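Local atomic coordinates of particle-associated lyase (Acinetobacter bacteriophage AP22, PDB entry 4Y9V), a protein that probably cleaves the capsular polysaccharide of Acinetobacter baumannii as a trimeric phage tailspike of the pectin lyase-like fold, binding capsular saccharide in a pocket on its surface. Residues A[56-61]-A[80-85]; A[263-268]-A[293-298]; A[282-287]-A[310-315]; A[438-443]-A[477-482]; A[525-530]-A[613-618]. All coordinates share one frame; numbering follows the deposited sequence. Where two conformers were deposited one is given.

Contact 1. Residues A[56-61]-A[80-85]; sequences ILPSED and KSREYI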
# COMPACT_ATOMS: atom_id res chain seq x y z
N ILE A 56 15.10 -37.07 36.44
CA ILE A 56 14.58 -35.75 36.74
C ILE A 56 13.07 -35.81 36.59
O ILE A 56 12.56 -36.22 35.52
CB ILE A 56 15.20 -34.66 35.84
CG1 ILE A 56 16.68 -34.57 35.99
CG2 ILE A 56 14.49 -33.32 36.07
CD1 ILE A 56 17.17 -34.09 37.30
N LEU A 57 12.32 -35.48 37.63
CA LEU A 57 10.86 -35.51 37.55
C LEU A 57 10.38 -34.34 36.68
O LEU A 57 10.96 -33.26 36.70
CB LEU A 57 10.21 -35.41 38.90
CG LEU A 57 10.68 -36.41 39.95
CD1 LEU A 57 9.83 -36.20 41.21
CD2 LEU A 57 10.55 -37.82 39.43
N PRO A 58 9.25 -34.50 35.99
CA PRO A 58 8.73 -33.40 35.18
C PRO A 58 8.25 -32.19 35.98
O PRO A 58 7.92 -31.17 35.38
CB PRO A 58 7.59 -34.04 34.39
CG PRO A 58 7.70 -35.47 34.51
CD PRO A 58 8.55 -35.75 35.72
N SER A 59 8.19 -32.30 37.30
CA SER A 59 7.86 -31.24 38.23
C SER A 59 9.09 -30.47 38.73
O SER A 59 8.91 -29.50 39.46
CB SER A 59 7.11 -31.81 39.41
OG SER A 59 7.88 -32.83 40.00
N GLU A 60 10.29 -30.93 38.41
CA GLU A 60 11.54 -30.35 38.89
C GLU A 60 12.13 -29.42 37.84
O GLU A 60 11.71 -29.42 36.69
CB GLU A 60 12.54 -31.47 39.23
CG GLU A 60 12.09 -32.25 40.47
CD GLU A 60 12.94 -33.45 40.79
OE1 GLU A 60 13.53 -34.15 39.92
OE2 GLU A 60 12.80 -33.82 42.00
N ASP A 61 13.14 -28.63 38.21
CA ASP A 61 13.86 -27.84 37.21
C ASP A 61 14.45 -28.76 36.15
O ASP A 61 15.21 -29.68 36.48
CB ASP A 61 14.97 -27.05 37.95
CG ASP A 61 15.78 -26.09 37.11
OD1 ASP A 61 15.47 -25.88 35.93
OD2 ASP A 61 16.73 -25.50 37.69
N LYS A 80 6.14 -33.05 25.45
CA LYS A 80 4.79 -33.26 25.93
C LYS A 80 4.31 -32.07 26.69
O LYS A 80 5.03 -31.41 27.46
CB LYS A 80 4.80 -34.49 26.84
CG LYS A 80 3.48 -34.88 27.45
CD LYS A 80 3.51 -36.20 28.23
CE LYS A 80 2.25 -36.50 28.96
NZ LYS A 80 1.12 -36.83 28.02
N SER A 81 3.01 -31.79 26.55
CA SER A 81 2.36 -30.64 27.19
C SER A 81 2.34 -30.77 28.72
O SER A 81 1.58 -31.56 29.29
CB SER A 81 0.93 -30.56 26.69
OG SER A 81 0.26 -29.45 27.21
N ARG A 82 3.16 -29.94 29.36
CA ARG A 82 3.23 -29.72 30.79
C ARG A 82 3.80 -28.31 30.97
O ARG A 82 4.40 -27.77 30.05
CB ARG A 82 4.17 -30.71 31.56
CG ARG A 82 3.93 -32.18 31.37
CD ARG A 82 4.89 -32.97 32.25
NE ARG A 82 4.82 -34.41 32.18
CZ ARG A 82 5.50 -35.17 31.33
NH1 ARG A 82 6.30 -34.64 30.40
NH2 ARG A 82 5.41 -36.48 31.42
N GLU A 83 3.70 -27.78 32.19
CA GLU A 83 4.47 -26.61 32.58
C GLU A 83 5.77 -27.09 33.23
O GLU A 83 5.69 -27.85 34.23
CB GLU A 83 3.71 -25.68 33.49
CG GLU A 83 4.49 -24.44 33.83
CD GLU A 83 3.72 -23.40 34.58
OE1 GLU A 83 2.63 -23.03 34.11
OE2 GLU A 83 4.21 -22.88 35.63
N TYR A 84 6.90 -26.68 32.71
CA TYR A 84 8.22 -27.10 33.19
C TYR A 84 8.96 -25.93 33.79
O TYR A 84 9.10 -24.87 33.15
CB TYR A 84 9.05 -27.63 32.04
CG TYR A 84 8.46 -28.81 31.30
CD1 TYR A 84 8.63 -30.10 31.76
CD2 TYR A 84 7.72 -28.64 30.14
CE1 TYR A 84 8.11 -31.19 31.09
CE2 TYR A 84 7.19 -29.71 29.46
CZ TYR A 84 7.38 -30.99 29.92
OH TYR A 84 6.89 -32.09 29.27
N ILE A 85 9.55 -26.13 34.97
CA ILE A 85 10.47 -25.18 35.56
C ILE A 85 11.78 -25.17 34.78
O ILE A 85 12.37 -26.24 34.55
CB ILE A 85 10.71 -25.54 37.03
CG1 ILE A 85 9.43 -25.40 37.83
CG2 ILE A 85 11.85 -24.74 37.61
CD1 ILE A 85 9.50 -25.98 39.24
O HOH W 1 9.04 -28.65 36.16
O HOH W 2 9.35 -28.94 35.72
O HOH W 3 5.14 -30.38 35.28

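Contact 2. Residues A[263-268]-A[293-298]; sequences AINSAK and GSNNST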
# COMPACT_ATOMS: atom_id res chain seq x y z
N ALA A 263 6.15 -14.11 12.56
CA ALA A 263 4.82 -14.74 12.53
C ALA A 263 3.96 -14.19 13.66
O ALA A 263 4.45 -13.60 14.63
CB ALA A 263 4.95 -16.25 12.67
N ILE A 264 2.67 -14.34 13.52
CA ILE A 264 1.77 -13.82 14.55
C ILE A 264 2.12 -14.50 15.86
O ILE A 264 2.58 -15.67 15.95
CB ILE A 264 0.31 -14.01 14.13
CG1 ILE A 264 -0.65 -13.18 14.98
CG2 ILE A 264 -0.08 -15.46 14.08
CD1 ILE A 264 -2.03 -13.01 14.38
N ASN A 265 1.96 -13.79 16.97
CA ASN A 265 2.52 -14.08 18.28
C ASN A 265 1.72 -13.35 19.35
O ASN A 265 0.85 -12.53 19.08
CB ASN A 265 4.01 -13.66 18.32
CG ASN A 265 4.13 -12.16 18.12
OD1 ASN A 265 3.96 -11.37 19.06
ND2 ASN A 265 4.38 -11.76 16.89
N SER A 266 2.05 -13.68 20.60
CA SER A 266 1.58 -13.03 21.81
C SER A 266 2.79 -12.56 22.64
O SER A 266 2.87 -12.81 23.84
CB SER A 266 0.61 -13.95 22.62
OG SER A 266 -0.48 -14.38 21.81
N ALA A 267 3.74 -11.85 22.01
CA ALA A 267 4.85 -11.26 22.74
C ALA A 267 4.38 -9.98 23.42
O ALA A 267 3.65 -9.17 22.81
CB ALA A 267 6.00 -10.94 21.79
N LYS A 268 4.79 -9.78 24.66
CA LYS A 268 4.25 -8.69 25.47
C LYS A 268 5.26 -8.29 26.55
O LYS A 268 6.21 -9.02 26.85
CB LYS A 268 2.93 -9.04 26.09
CG LYS A 268 3.01 -10.22 27.03
CD LYS A 268 1.67 -10.63 27.60
CE LYS A 268 0.74 -11.27 26.72
NZ LYS A 268 1.10 -12.62 26.23
N GLY A 293 -0.55 -8.77 12.99
CA GLY A 293 -0.46 -9.17 14.36
C GLY A 293 -0.90 -8.08 15.33
O GLY A 293 -1.51 -7.08 14.92
N SER A 294 -0.66 -8.32 16.60
CA SER A 294 -0.98 -7.39 17.66
C SER A 294 0.00 -7.59 18.79
O SER A 294 0.40 -8.71 19.09
CB SER A 294 -2.40 -7.64 18.19
OG SER A 294 -2.79 -6.73 19.21
N ASN A 295 0.39 -6.46 19.39
CA ASN A 295 1.23 -6.50 20.55
C ASN A 295 0.86 -5.33 21.47
O ASN A 295 0.52 -4.25 21.00
CB ASN A 295 2.74 -6.38 20.21
CG ASN A 295 3.21 -7.51 19.31
OD1 ASN A 295 3.19 -7.31 18.08
ND2 ASN A 295 3.55 -8.63 19.90
N ASN A 296 0.96 -5.62 22.78
CA ASN A 296 0.67 -4.68 23.85
C ASN A 296 1.83 -4.70 24.84
O ASN A 296 2.43 -5.75 25.12
CB ASN A 296 -0.61 -5.07 24.57
CG ASN A 296 -1.81 -4.91 23.68
OD1 ASN A 296 -1.91 -3.94 22.94
ND2 ASN A 296 -2.76 -5.80 23.79
N SER A 297 2.15 -3.53 25.39
CA SER A 297 3.28 -3.43 26.31
C SER A 297 3.09 -2.27 27.27
O SER A 297 2.40 -1.29 26.97
CB SER A 297 4.54 -3.20 25.46
OG SER A 297 5.67 -3.05 26.30
N THR A 298 3.82 -2.30 28.40
CA THR A 298 3.91 -1.13 29.24
C THR A 298 4.40 0.09 28.45
O THR A 298 3.89 1.19 28.64
CB THR A 298 4.83 -1.39 30.45
OG1 THR A 298 4.25 -2.47 31.18
CG2 THR A 298 5.01 -0.17 31.32
O HOH W 4 1.04 -10.83 16.84
O HOH W 5 1.05 -8.50 23.21

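Contact 3. Residues A[282-287]-A[310-315]; sequences ISNCQN and LGCVPC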
# COMPACT_ATOMS: atom_id res chain seq x y z
N ILE A 282 13.06 -5.34 17.99
CA ILE A 282 13.86 -5.62 16.78
C ILE A 282 15.14 -4.83 17.00
O ILE A 282 15.12 -3.61 16.97
CB ILE A 282 13.05 -5.22 15.53
CG1 ILE A 282 11.77 -6.04 15.41
CG2 ILE A 282 13.94 -5.38 14.30
CD1 ILE A 282 10.80 -5.52 14.37
N SER A 283 16.22 -5.56 17.32
CA SER A 283 17.50 -4.99 17.70
C SER A 283 18.50 -5.16 16.57
O SER A 283 18.94 -6.28 16.30
CB SER A 283 18.03 -5.66 18.95
OG SER A 283 17.24 -5.34 20.07
N ASN A 284 18.87 -4.07 15.90
CA ASN A 284 20.00 -4.12 14.96
C ASN A 284 19.79 -5.17 13.86
O ASN A 284 20.66 -5.99 13.60
CB ASN A 284 21.30 -4.36 15.71
CG ASN A 284 21.43 -3.44 16.90
OD1 ASN A 284 21.31 -3.88 18.06
ND2 ASN A 284 21.60 -2.16 16.63
N CYS A 285 18.62 -5.10 13.21
CA CYS A 285 18.23 -6.04 12.18
C CYS A 285 18.12 -5.37 10.81
O CYS A 285 17.96 -4.16 10.69
CB CYS A 285 16.89 -6.68 12.49
SG CYS A 285 16.88 -7.80 13.92
N GLN A 286 18.16 -6.20 9.77
CA GLN A 286 18.10 -5.73 8.39
C GLN A 286 17.22 -6.64 7.57
O GLN A 286 17.44 -7.85 7.56
CB GLN A 286 19.53 -5.66 7.81
CG GLN A 286 19.63 -4.99 6.45
CD GLN A 286 21.05 -4.75 6.07
OE1 GLN A 286 21.91 -4.43 6.89
NE2 GLN A 286 21.34 -4.94 4.81
N ASN A 287 16.24 -6.05 6.88
CA ASN A 287 15.38 -6.79 5.96
C ASN A 287 14.42 -7.64 6.76
O ASN A 287 14.63 -8.84 6.98
CB ASN A 287 16.15 -7.61 4.90
CG ASN A 287 17.18 -6.85 4.05
OD1 ASN A 287 17.93 -7.57 3.37
ND2 ASN A 287 17.26 -5.58 4.12
N LEU A 310 29.57 -5.00 19.38
CA LEU A 310 30.15 -5.19 18.07
C LEU A 310 29.13 -5.86 17.14
O LEU A 310 28.58 -6.91 17.48
CB LEU A 310 31.41 -6.06 18.25
CG LEU A 310 32.23 -6.29 16.99
CD1 LEU A 310 32.86 -4.98 16.56
CD2 LEU A 310 33.32 -7.31 17.25
N GLY A 311 28.92 -5.27 15.96
CA GLY A 311 27.98 -5.81 15.00
C GLY A 311 26.54 -5.31 15.12
O GLY A 311 25.70 -5.69 14.30
N CYS A 312 26.27 -4.47 16.12
CA CYS A 312 24.92 -3.92 16.32
C CYS A 312 24.69 -2.74 15.35
O CYS A 312 24.75 -1.57 15.70
CB CYS A 312 24.75 -3.52 17.77
SG CYS A 312 24.57 -4.96 18.88
N VAL A 313 24.41 -3.11 14.11
CA VAL A 313 24.22 -2.17 13.00
C VAL A 313 22.90 -1.40 13.16
O VAL A 313 21.97 -1.85 13.84
CB VAL A 313 24.20 -2.95 11.67
CG1 VAL A 313 25.57 -3.59 11.40
CG2 VAL A 313 23.09 -3.97 11.60
N PRO A 314 22.77 -0.28 12.44
CA PRO A 314 21.45 0.37 12.33
C PRO A 314 20.41 -0.61 11.78
O PRO A 314 20.72 -1.50 11.00
CB PRO A 314 21.71 1.52 11.35
CG PRO A 314 23.19 1.83 11.54
CD PRO A 314 23.82 0.44 11.70
N CYS A 315 19.16 -0.38 12.18
CA CYS A 315 18.06 -1.14 11.58
C CYS A 315 17.67 -0.50 10.24
O CYS A 315 17.57 0.72 10.13
CB CYS A 315 16.80 -1.11 12.43
SG CYS A 315 16.98 -1.98 14.02
O HOH W 6 22.05 -2.43 8.73

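Contact 4. Residues A[438-443]-A[477-482]; sequences TIRQSN and GTIGRY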
# COMPACT_ATOMS: atom_id res chain seq x y z
N THR A 438 5.25 21.06 12.93
CA THR A 438 6.19 22.02 13.51
C THR A 438 7.55 21.34 13.68
O THR A 438 7.62 20.26 14.25
CB THR A 438 5.71 22.54 14.87
OG1 THR A 438 4.46 23.20 14.67
CG2 THR A 438 6.72 23.48 15.51
N ILE A 439 8.60 21.99 13.19
CA ILE A 439 9.99 21.58 13.45
C ILE A 439 10.64 22.77 14.19
O ILE A 439 10.60 23.89 13.68
CB ILE A 439 10.75 21.28 12.16
CG1 ILE A 439 10.04 20.21 11.29
CG2 ILE A 439 12.21 20.92 12.50
CD1 ILE A 439 10.03 18.82 11.92
N ARG A 440 11.26 22.50 15.34
CA ARG A 440 12.02 23.48 16.06
C ARG A 440 13.46 23.01 16.26
O ARG A 440 13.70 21.84 16.50
CB ARG A 440 11.45 23.79 17.44
CG ARG A 440 10.00 24.27 17.46
CD ARG A 440 9.76 25.59 16.80
NE ARG A 440 10.41 26.75 17.44
CZ ARG A 440 9.85 27.46 18.41
NH1 ARG A 440 8.73 27.10 18.99
NH2 ARG A 440 10.47 28.59 18.81
N GLN A 441 14.39 23.95 16.18
CA GLN A 441 15.75 23.73 16.69
C GLN A 441 15.74 23.90 18.19
O GLN A 441 15.21 24.89 18.71
CB GLN A 441 16.74 24.65 15.99
CG GLN A 441 18.16 24.50 16.50
CD GLN A 441 19.16 25.30 15.68
OE1 GLN A 441 18.90 25.60 14.51
NE2 GLN A 441 20.29 25.60 16.28
N SER A 442 16.34 22.98 18.92
CA SER A 442 16.46 23.11 20.36
C SER A 442 17.36 24.29 20.73
O SER A 442 18.39 24.52 20.13
CB SER A 442 17.12 21.84 20.91
OG SER A 442 17.26 21.95 22.30
N ASN A 443 16.99 24.96 21.84
CA ASN A 443 17.92 25.94 22.39
C ASN A 443 19.22 25.31 22.82
O ASN A 443 20.25 26.02 22.87
CB ASN A 443 17.26 26.72 23.53
CG ASN A 443 16.35 27.79 22.97
OD1 ASN A 443 16.74 28.48 22.01
ND2 ASN A 443 15.19 28.00 23.50
N GLY A 477 14.63 27.71 18.35
CA GLY A 477 14.05 27.68 19.65
C GLY A 477 14.01 29.06 20.34
O GLY A 477 13.22 29.24 21.29
N THR A 478 14.84 29.96 19.89
CA THR A 478 14.84 31.38 20.28
C THR A 478 14.64 32.13 18.98
O THR A 478 15.46 32.02 18.06
CB THR A 478 16.16 31.79 20.95
OG1 THR A 478 16.25 31.15 22.23
CG2 THR A 478 16.17 33.29 21.18
N ILE A 479 13.54 32.88 18.89
CA ILE A 479 13.25 33.60 17.66
C ILE A 479 14.31 34.67 17.45
O ILE A 479 14.57 35.50 18.36
CB ILE A 479 11.86 34.27 17.72
CG1 ILE A 479 10.75 33.39 18.24
CG2 ILE A 479 11.59 34.93 16.37
CD1 ILE A 479 10.61 32.21 17.40
N GLY A 480 14.97 34.67 16.31
CA GLY A 480 16.01 35.63 16.02
C GLY A 480 17.39 35.25 16.44
O GLY A 480 18.33 36.02 16.21
N ARG A 481 17.58 34.07 17.02
CA ARG A 481 18.92 33.61 17.38
C ARG A 481 19.63 33.12 16.15
O ARG A 481 20.51 33.79 15.62
CB ARG A 481 18.83 32.56 18.50
CG ARG A 481 20.19 31.99 18.88
CD ARG A 481 20.11 30.92 19.95
NE ARG A 481 19.47 29.72 19.41
CZ ARG A 481 19.65 28.50 19.94
NH1 ARG A 481 20.40 28.33 21.02
NH2 ARG A 481 19.08 27.45 19.31
N TYR A 482 19.21 31.94 15.60
CA TYR A 482 19.70 31.47 14.34
C TYR A 482 18.52 31.36 13.38
O TYR A 482 17.38 31.14 13.77
CB TYR A 482 20.34 30.05 14.46
CG TYR A 482 21.44 30.01 15.47
CD1 TYR A 482 22.61 30.75 15.30
CD2 TYR A 482 21.34 29.28 16.66
CE1 TYR A 482 23.64 30.75 16.23
CE2 TYR A 482 22.33 29.27 17.62
CZ TYR A 482 23.47 30.02 17.40
OH TYR A 482 24.51 30.08 18.30

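Contact 5. Residues A[525-530]-A[613-618]; sequences QGVVSV and TFNLYW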
# COMPACT_ATOMS: atom_id res chain seq x y z
N GLN A 525 -9.47 31.47 -4.57
CA GLN A 525 -10.10 32.31 -5.60
C GLN A 525 -11.53 32.53 -5.20
O GLN A 525 -12.12 31.78 -4.42
CB GLN A 525 -10.03 31.68 -6.99
CG GLN A 525 -10.63 30.26 -7.03
CD GLN A 525 -10.65 29.78 -8.45
OE1 GLN A 525 -11.70 29.81 -9.07
NE2 GLN A 525 -9.56 29.29 -9.00
N GLY A 526 -12.14 33.56 -5.82
CA GLY A 526 -13.52 33.88 -5.53
C GLY A 526 -14.05 34.94 -6.45
O GLY A 526 -13.40 35.41 -7.39
N VAL A 527 -15.31 35.31 -6.15
CA VAL A 527 -16.08 36.29 -6.89
C VAL A 527 -16.72 37.25 -5.87
O VAL A 527 -17.10 36.82 -4.77
CB VAL A 527 -17.16 35.64 -7.77
CG1 VAL A 527 -18.13 34.77 -6.98
CG2 VAL A 527 -17.90 36.69 -8.62
N VAL A 528 -16.89 38.48 -6.27
CA VAL A 528 -17.68 39.44 -5.49
C VAL A 528 -18.41 40.35 -6.45
O VAL A 528 -17.82 40.97 -7.33
CB VAL A 528 -16.77 40.23 -4.52
CG1 VAL A 528 -15.57 40.90 -5.21
CG2 VAL A 528 -17.56 41.19 -3.70
N SER A 529 -19.73 40.47 -6.25
CA SER A 529 -20.52 41.43 -7.02
C SER A 529 -20.30 42.82 -6.44
O SER A 529 -20.29 42.99 -5.19
CB SER A 529 -22.01 41.07 -6.93
OG SER A 529 -22.81 42.13 -7.45
N VAL A 530 -20.13 43.79 -7.30
CA VAL A 530 -20.01 45.21 -6.92
C VAL A 530 -21.03 46.00 -7.74
O VAL A 530 -21.45 45.59 -8.83
CB VAL A 530 -18.60 45.77 -7.11
CG1 VAL A 530 -17.62 45.05 -6.18
CG2 VAL A 530 -18.15 45.72 -8.54
N THR A 613 -24.13 46.92 -11.93
CA THR A 613 -23.78 45.79 -11.07
C THR A 613 -23.08 44.73 -11.91
O THR A 613 -23.56 44.36 -13.01
CB THR A 613 -25.05 45.21 -10.40
OG1 THR A 613 -25.67 46.23 -9.62
CG2 THR A 613 -24.73 44.01 -9.54
N PHE A 614 -21.93 44.24 -11.42
CA PHE A 614 -21.11 43.30 -12.18
C PHE A 614 -20.20 42.57 -11.21
O PHE A 614 -20.16 42.88 -10.02
CB PHE A 614 -20.38 44.02 -13.32
CG PHE A 614 -19.50 45.17 -12.81
CD1 PHE A 614 -18.20 44.94 -12.44
CD2 PHE A 614 -20.02 46.44 -12.73
CE1 PHE A 614 -17.42 45.99 -11.96
CE2 PHE A 614 -19.25 47.49 -12.25
CZ PHE A 614 -17.95 47.25 -11.87
N ASN A 615 -19.46 41.60 -11.73
CA ASN A 615 -18.56 40.80 -10.89
C ASN A 615 -17.11 41.23 -11.00
O ASN A 615 -16.60 41.55 -12.08
CB ASN A 615 -18.65 39.34 -11.32
CG ASN A 615 -19.90 38.66 -10.82
OD1 ASN A 615 -20.38 38.94 -9.72
ND2 ASN A 615 -20.39 37.72 -11.64
N LEU A 616 -16.43 41.14 -9.86
CA LEU A 616 -14.99 41.11 -9.78
C LEU A 616 -14.58 39.70 -9.31
O LEU A 616 -15.20 39.12 -8.44
CB LEU A 616 -14.42 42.17 -8.84
CG LEU A 616 -14.57 43.58 -9.37
CD1 LEU A 616 -14.28 44.61 -8.33
CD2 LEU A 616 -13.54 43.78 -10.52
N TYR A 617 -13.52 39.20 -9.92
CA TYR A 617 -12.97 37.89 -9.62
C TYR A 617 -11.54 38.05 -9.16
O TYR A 617 -10.83 38.97 -9.59
CB TYR A 617 -13.00 36.99 -10.86
CG TYR A 617 -14.37 36.78 -11.41
CD1 TYR A 617 -15.19 35.79 -10.89
CD2 TYR A 617 -14.87 37.55 -12.47
CE1 TYR A 617 -16.47 35.56 -11.40
CE2 TYR A 617 -16.13 37.32 -12.99
CZ TYR A 617 -16.93 36.31 -12.48
OH TYR A 617 -18.15 36.10 -13.04
N TRP A 618 -11.08 37.12 -8.32
CA TRP A 618 -9.73 37.18 -7.82
C TRP A 618 -9.19 35.76 -7.63
O TRP A 618 -9.94 34.81 -7.39
CB TRP A 618 -9.65 37.98 -6.48
CG TRP A 618 -10.50 37.36 -5.41
CD1 TRP A 618 -11.84 37.55 -5.17
CD2 TRP A 618 -10.08 36.36 -4.48
NE1 TRP A 618 -12.28 36.76 -4.16
CE2 TRP A 618 -11.20 36.01 -3.71
CE3 TRP A 618 -8.85 35.72 -4.20
CZ2 TRP A 618 -11.14 35.05 -2.69
CZ3 TRP A 618 -8.81 34.77 -3.21
CH2 TRP A 618 -9.93 34.44 -2.45
O HOH W 7 -14.92 36.75 -2.88

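Contact 1. Residues A[56-61]-A[80-85]
Pro58 lies over one face of the Arg82 guanidinium, its CB 3.6 Å from Arg82 NE and set toward the rim of the plane. Pro58 belongs to a type I beta turn from Leu57 to Glu60, which packs against the start of strand 83-85 at the N-terminal end of the beta-helix. Arg82 CG lies opposite its carbonyl carbon (chi1 -54°) and the chain runs extended to NE, which brings the guanidinium beside Pro58. Lys80 CD takes the other face of the guanidinium, so the flat group sits between two aliphatic surfaces. Its rotation is further fixed at the edge: Arg82 NH1 gives a hydrogen bond of 2.9 Å to Tyr84 OH, only 6° out of the guanidinium plane, and forms a salt bridge with Asp48 of helix 47-54. Tyr84 OH in turn donates to Lys80 O. At the far end Ile85 CG2 lies 3.9 Å from Asp61 CB, the two side chains meeting at about a right angle, while Ile85 CD1 reaches Ser59 O at 3.6 Å. No direct hydrogen bond joins the two segments, and water does that work. One molecule donates to Pro58 O at 2.9 Å and to Glu83 O at 2.8 Å.

Contact 2. Residues A[263-268]-A[293-298]
Asn265 CG stands between its own N and carbonyl carbon (chi1 63°), whereas Asn295 CG lies opposite its carbonyl carbon (chi1 -60°); together these settings bring the two amides within bonding distance across the contact. The side chains cross at about a right angle, yet the amide planes end nearly coplanar, 23° apart. Asn295 ND2 spends both hydrogens across the contact: one goes to Asn265 OD1 at 2.9 Å, in the carbonyl plane, and a straighter bond of 3.0 Å goes to Ala267 O. Asn265 OD1 is gripped twice, since Ala267 N also donates to it on a lone pair, closing an Asx turn. Asn265 ND2 reaches back to Ala263 O at 2.9 Å, almost within its amide plane. The Tyr290 hydroxyl bonds to both Asn295 OD1 and Asn265 ND2, so the two buried amides are satisfied and locked in rotation.

Waters fill in where the backbones do not pair directly. One accepts from Asn265 N and Ser294 N; another donates to Ala267 O and accepts from Asn296 N. Lys268 CB rests 3.5 Å from Asn296 O, but its bent chain carries NZ away to Ser266 O and to Asn244 O. Asn296 ND2 bonds Glu176 of the second subunit. Segments running side by side in one direction, with buried asparagines joining one turn to the next, are characteristic of the right-handed parallel beta-helix of pectin lyase-like proteins.

Contact 3. Residues A[282-287]-A[310-315]
The flat amide of Asn284 is held against 310-315 by one face and one edge. Over the face sits Cys312: its CB is 3.4 Å from Asn284 CG, and its SG stands above the oxygen end, 3.5 Å from Asn284 OD1. At the edge, Val313 O lies only 5° from the amide plane and takes a hydrogen bond from Asn284 ND2 at 2.8 Å. That bond is fairly straight at nitrogen (162°), but seen from the carbonyl the donor stands well above the plane. Asn284 CG lies opposite its carbonyl carbon (chi1 -48°), which places the amide against Cys312 and Val313. Asn284 OD1 accepts from the backbone N of Asp307, a residue of the glycan pocket, so both ends of the amide are engaged.

Asn284 adopts a left-handed backbone conformation as the chain leaves strand 278-283, and this bend lays its main chain along the loop that precedes strand 315-316. Val313 CG2 packs 3.7 Å from Asn284 O. Beyond it, Cys315 CA makes a CA-H...O contact of 3.2 Å with Cys285 O. The Cys315 sulfur is placed to accept a weak bond from Cys285 N, doubtful because Cys315 has a second deposited conformer. A water donates to Gln286 OE1 and to Pro314 O; Gln286 OE1 also accepts from the backbone N of Phe174, in the inserted Ig-like region.

In the given conformer Cys285 and Cys315 are not crosslinked. A buried amide ties this loop to the strand, and through Asp307 it probably helps to position the saccharide-binding loop as a second-shell group.

Contact 4. Residues A[438-443]-A[477-482]
Asn443 OD1 receives the hydroxyl hydrogen of Thr478 OG1 at 2.7 Å, from above the amide plane and off its lone pairs, the two side chains crossing at about a right angle. The same oxygen hangs over the centre of the Arg481 guanidinium, 3.6 Å from Arg481 CZ, a position that would favour the positive charge. Tyr482 CE2 lies toward the rim of the opposite face. The guanidinium reaches two successive carbonyls: Arg481 NH2 bonds Ser442 O, at the edge of the group, at 3.1 Å, and Arg481 NH1 bonds Asn443 O, which is tilted from the guanidinium plane, at 3.0 Å. Arg481 CG is anti to the backbone N (chi1 177°) and the chain bends only at chi3, which carries the group across to the end of 438-443. Arg481 NH2 also forms a salt bridge with Asp476.

This contact lies just beyond one of the parallel sheets of the beta-helix: strand 435-441 pairs in parallel with 470-476, and just past their ends the two chains lean together as loops. Gly477, without a side chain, fits closely against Gln441 O and Asn443, and Asn443 ND2 gives a weak bond of 3.2 Å to Gly477 O. The extended Gln441 chain brings its amide to the Tyr482 ring, 8° from parallel with it and with Gln441 NE2 3.8 Å from Tyr482 CD2; the same nitrogen donates to the carbonyls of Leu445 and Glu447. Arg440 folds at chi2 and chi3 to bond the carbonyls of Glu475 and Asp476, and Ile479 CD1 touches Arg440 NH2 at 3.9 Å.

Contact 5. Residues A[525-530]-A[613-618]
Trp618 lays one face of its indole over the backbone of Gln525 and Gly526, with Trp618 CE2 3.4 Å from Gly526 N. Gly526 has no side chain to hold the ring off. Trp618 CG stands between its own N and carbonyl carbon (chi1 60°), turning the ring across the neighbouring strand, and a water in the ring plane accepts from Trp618 NE1 and donates to Val527 O. On the same sheet face Val530 CG2 makes a CH-pi contact over the Phe614 ring, 3.9 Å from its centroid, while Val530 CG1 meets Leu616 CD1 at 4.0 Å. The other face carries Val527, whose CG2 touches Tyr617 CE1 at 3.3 Å, the two side chains lying side by side.

Six backbone hydrogen bonds fix this register: Gly526 with Trp618, Val528 with Leu616 and Val530 with Phe614 are hydrogen-bonded pairs, each bonded both ways.

Farther out, Phe574 packs edge-to-face with Phe614, Ile602 covers Phe614 and Leu616, and Ala541 backs Val528 and Val530. Across the subunit boundary Asn555 of the second subunit bonds Gln525 OE1, and Val556 of that chain packs on Tyr617. Antiparallel strands with an apolar inner face, here at a subunit interface, suit a beta-sandwich, consistent with the Ig-like domain at the C-terminal end of the tailspike.

In the fold
Contacts 2 and 3 are buried within the pectin lyase-like region, about 20 Å apart between centres, and interleave along the chain; both rely on asparagine amides, one joining successive coils, the other holding a loop near the glycan pocket. Contacts 1 and 4 lie at the surface on opposite sides of the chain's centre. Each uses an arginine that also pairs with an aspartate, but water bridges contact 1 where side-chain and carbonyl bonds close contact 4. Contact 5, partly buried, is the one with continuous antiparallel backbone pairing and aromatic packing, in the C-terminal Ig-like region about 86 Å from contact 1 between centres. Contacts 2 and 5 both reach the second subunit through polar side chains.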